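Local coordinates for major capsid protein P2 (Pseudoalteromonas phage pm2, PDB 2VVF) that forms the protein shell of the virion as the trimeric, double jelly-roll major capsid protein of a lipid-containing marine bacteriophage, at residues A[175-180]-A[242-247]. Numbering follows the deposited sequence.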
ATOM      1  N   ILE A 175       2.517  -9.091  20.878  1.00 23.55           N
ATOM      2  CA  ILE A 175       2.462  -8.920  22.323  1.00 23.30           C
ATOM      3  C   ILE A 175       2.747  -7.454  22.625  1.00 27.22           C
ATOM      4  O   ILE A 175       3.743  -6.902  22.163  1.00 26.66           O
ATOM      5  CB  ILE A 175       3.465  -9.840  23.041  1.00 26.30           C
ATOM      6  CG1 ILE A 175       3.129 -11.308  22.781  1.00 26.58           C
ATOM      7  CG2 ILE A 175       3.479  -9.548  24.535  1.00 26.90           C
ATOM      8  CD1 ILE A 175       4.277 -12.255  23.078  1.00 32.31           C
ATOM      9  N   HIS A 176       1.853  -6.816  23.367  1.00 24.13           N
ATOM     10  CA  HIS A 176       2.023  -5.408  23.701  1.00 24.06           C
ATOM     11  C   HIS A 176       2.216  -5.204  25.196  1.00 28.38           C
ATOM     12  O   HIS A 176       1.314  -5.469  25.987  1.00 27.88           O
ATOM     13  CB  HIS A 176       0.825  -4.590  23.213  1.00 24.79           C
ATOM     14  CG  HIS A 176       0.434  -4.880  21.798  1.00 27.93           C
ATOM     15  ND1 HIS A 176       0.996  -4.228  20.722  1.00 29.70           N
ATOM     16  CD2 HIS A 176      -0.461  -5.755  21.281  1.00 29.56           C
ATOM     17  CE1 HIS A 176       0.464  -4.688  19.604  1.00 28.97           C
ATOM     18  NE2 HIS A 176      -0.423  -5.614  19.916  1.00 29.29           N
ATOM     19  N   ILE A 177       3.398  -4.731  25.573  1.00 25.49           N
ATOM     20  CA  ILE A 177       3.708  -4.469  26.972  1.00 25.47           C
ATOM     21  C   ILE A 177       3.401  -3.011  27.297  1.00 29.86           C
ATOM     22  O   ILE A 177       4.092  -2.101  26.839  1.00 29.23           O
ATOM     23  CB  ILE A 177       5.170  -4.819  27.301  1.00 28.56           C
ATOM     24  CG1 ILE A 177       5.431  -6.306  27.047  1.00 28.89           C
ATOM     25  CG2 ILE A 177       5.499  -4.443  28.741  1.00 29.22           C
ATOM     26  CD1 ILE A 177       6.802  -6.595  26.478  1.00 35.54           C
ATOM     27  N   LYS A 178       2.343  -2.795  28.070  1.00 27.13           N
ATOM     28  CA  LYS A 178       1.934  -1.447  28.439  1.00 27.16           C
ATOM     29  C   LYS A 178       2.564  -1.013  29.756  1.00 32.13           C
ATOM     30  O   LYS A 178       2.044  -1.306  30.834  1.00 31.69           O
ATOM     31  CB  LYS A 178       0.412  -1.354  28.519  1.00 29.45           C
ATOM     32  CG  LYS A 178      -0.295  -1.647  27.206  1.00 39.97           C
ATOM     33  CD  LYS A 178      -1.474  -0.713  26.999  1.00 48.52           C
ATOM     34  CE  LYS A 178      -2.745  -1.281  27.607  1.00 57.89           C
ATOM     35  NZ  LYS A 178      -3.869  -0.308  27.555  1.00 66.76           N
ATOM     36  N   ALA A 179       3.690  -0.316  29.654  1.00 29.66           N
ATOM     37  CA  ALA A 179       4.417   0.180  30.817  1.00 29.77           C
ATOM     38  C   ALA A 179       5.197   1.419  30.395  1.00 34.45           C
ATOM     39  O   ALA A 179       5.566   1.555  29.230  1.00 34.26           O
ATOM     40  CB  ALA A 179       5.358  -0.889  31.352  1.00 30.49           C
ATOM     41  N   ALA A 180       5.442   2.323  31.338  1.00 31.41           N
ATOM     42  CA  ALA A 180       6.141   3.566  31.030  1.00 31.34           C
ATOM     43  C   ALA A 180       7.664   3.528  31.168  1.00 35.39           C
ATOM     44  O   ALA A 180       8.349   4.433  30.691  1.00 35.15           O
ATOM     45  CB  ALA A 180       5.561   4.713  31.842  1.00 32.03           C
ATOM     46  N   LEU A 242       8.158 -20.480  26.900  1.00 30.93           N
ATOM     47  CA  LEU A 242       7.824 -19.279  26.143  1.00 30.47           C
ATOM     48  C   LEU A 242       8.095 -18.144  27.124  1.00 34.14           C
ATOM     49  O   LEU A 242       7.296 -17.888  28.028  1.00 33.78           O
ATOM     50  CB  LEU A 242       6.345 -19.304  25.750  1.00 30.45           C
ATOM     51  CG  LEU A 242       5.864 -18.367  24.640  1.00 35.00           C
ATOM     52  CD1 LEU A 242       6.227 -16.922  24.946  1.00 35.14           C
ATOM     53  CD2 LEU A 242       6.411 -18.797  23.290  1.00 37.30           C
ATOM     54  N   ARG A 243       9.260 -17.518  26.993  1.00 30.33           N
ATOM     55  CA  ARG A 243       9.680 -16.500  27.945  1.00 30.04           C
ATOM     56  C   ARG A 243       9.867 -15.087  27.408  1.00 34.02           C
ATOM     57  O   ARG A 243      10.223 -14.883  26.248  1.00 33.75           O
ATOM     58  CB  ARG A 243      10.950 -16.964  28.658  1.00 29.68           C
ATOM     59  CG  ARG A 243      11.494 -15.996  29.686  1.00 38.12           C
ATOM     60  CD  ARG A 243      12.576 -16.667  30.507  1.00 44.69           C
ATOM     61  NE  ARG A 243      12.224 -18.044  30.839  1.00 48.70           N
ATOM     62  CZ  ARG A 243      11.692 -18.420  31.996  1.00 59.17           C
ATOM     63  NH1 ARG A 243      11.456 -17.521  32.940  1.00 44.55           N
ATOM     64  NH2 ARG A 243      11.397 -19.694  32.211  1.00 44.78           N
ATOM     65  N   LEU A 244       9.663 -14.117  28.292  1.00 30.62           N
ATOM     66  CA  LEU A 244       9.818 -12.706  27.969  1.00 30.54           C
ATOM     67  C   LEU A 244      10.704 -12.075  29.039  1.00 34.52           C
ATOM     68  O   LEU A 244      10.392 -12.143  30.227  1.00 34.07           O
ATOM     69  CB  LEU A 244       8.448 -12.023  27.969  1.00 30.65           C
ATOM     70  CG  LEU A 244       8.158 -10.920  26.950  1.00 35.43           C
ATOM     71  CD1 LEU A 244       8.310 -11.437  25.529  1.00 35.61           C
ATOM     72  CD2 LEU A 244       6.756 -10.370  27.169  1.00 37.96           C
ATOM     73  N   LYS A 245      11.820 -11.485  28.622  1.00 31.29           N
ATOM     74  CA  LYS A 245      12.739 -10.837  29.555  1.00 31.20           C
ATOM     75  C   LYS A 245      12.644  -9.325  29.398  1.00 35.40           C
ATOM     76  O   LYS A 245      13.119  -8.761  28.411  1.00 34.92           O
ATOM     77  CB  LYS A 245      14.174 -11.308  29.320  1.00 33.71           C
ATOM     78  CG  LYS A 245      14.424 -12.758  29.710  1.00 47.36           C
ATOM     79  CD  LYS A 245      15.912 -13.078  29.725  1.00 57.39           C
ATOM     80  CE  LYS A 245      16.184 -14.423  30.381  1.00 68.49           C
ATOM     81  NZ  LYS A 245      16.751 -15.406  29.418  1.00 77.68           N
ATOM     82  N   ILE A 246      12.006  -8.675  30.366  1.00 32.23           N
ATOM     83  CA  ILE A 246      11.802  -7.233  30.310  1.00 32.17           C
ATOM     84  C   ILE A 246      12.760  -6.436  31.183  1.00 36.72           C
ATOM     85  O   ILE A 246      12.836  -6.646  32.394  1.00 36.29           O
ATOM     86  CB  ILE A 246      10.342  -6.861  30.616  1.00 35.13           C
ATOM     87  CG1 ILE A 246       9.395  -7.593  29.663  1.00 35.43           C
ATOM     88  CG2 ILE A 246      10.147  -5.355  30.533  1.00 35.80           C
ATOM     89  CD1 ILE A 246       8.566  -8.665  30.331  1.00 41.73           C
ATOM     90  N   ASP A 247      13.466  -5.496  30.561  1.00 33.78           N
ATOM     91  CA  ASP A 247      14.389  -4.624  31.275  1.00 33.88           C
ATOM     92  C   ASP A 247      13.696  -3.288  31.509  1.00 38.40           C
ATOM     93  O   ASP A 247      13.581  -2.470  30.597  1.00 38.03           O
ATOM     94  CB  ASP A 247      15.670  -4.414  30.462  1.00 35.76           C
ATOM     95  CG  ASP A 247      16.705  -5.496  30.714  1.00 45.92           C
ATOM     96  OD1 ASP A 247      16.340  -6.559  31.262  1.00 46.52           O
ATOM     97  OD2 ASP A 247      17.883  -5.287  30.355  1.00 51.62           O
TER
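Ile177 and Leu244 meet tip to tip, the CD1 methyl of the isoleucine lying 3.8 Å from CD2 of the leucine. In Ile177, chi1 (-61°) sets the longer branch, CG1, beside the backbone N and anti to the carbonyl carbon, and from there the branch extends CD1 toward the other sheet. The same methyl lies 4.2 Å from CG1 of Ile246, so it bridges two successive inward residues of 242-247. Leu244 CD2 is shared in turn: Ile175 approaches it with its shorter branch, CG2 to CD2 being 4.3 Å. All four side chains are buried and aliphatic, suited to an interior where these strands meet through apolar contacts.

The two strands belong to different sheets of the second jelly roll, in the C-terminal half of this double-barrel capsid protein. They face each other across the beta-sandwich; the axes of segments 175-178 and 242-247 come within 11.1 Å and their directions differ by 30°. Neighbouring strands of each sheet extend the core: Ile256 packs against Ile175 and Ile177, while Phe187 touches Leu244, and Val182 and Ile161 flank Ile246.

Polar residues alternate with these hydrophobic ones, as expected of strands with one face turned inward. On the far side of its sheet His176 is held through both ring nitrogens, ND1 by Thr220 and NE2 by Glu259, which meets the polar needs of a buried imidazole. Arg243, on the outer face of the other sheet, forms salt bridges with Glu160 and Asp241.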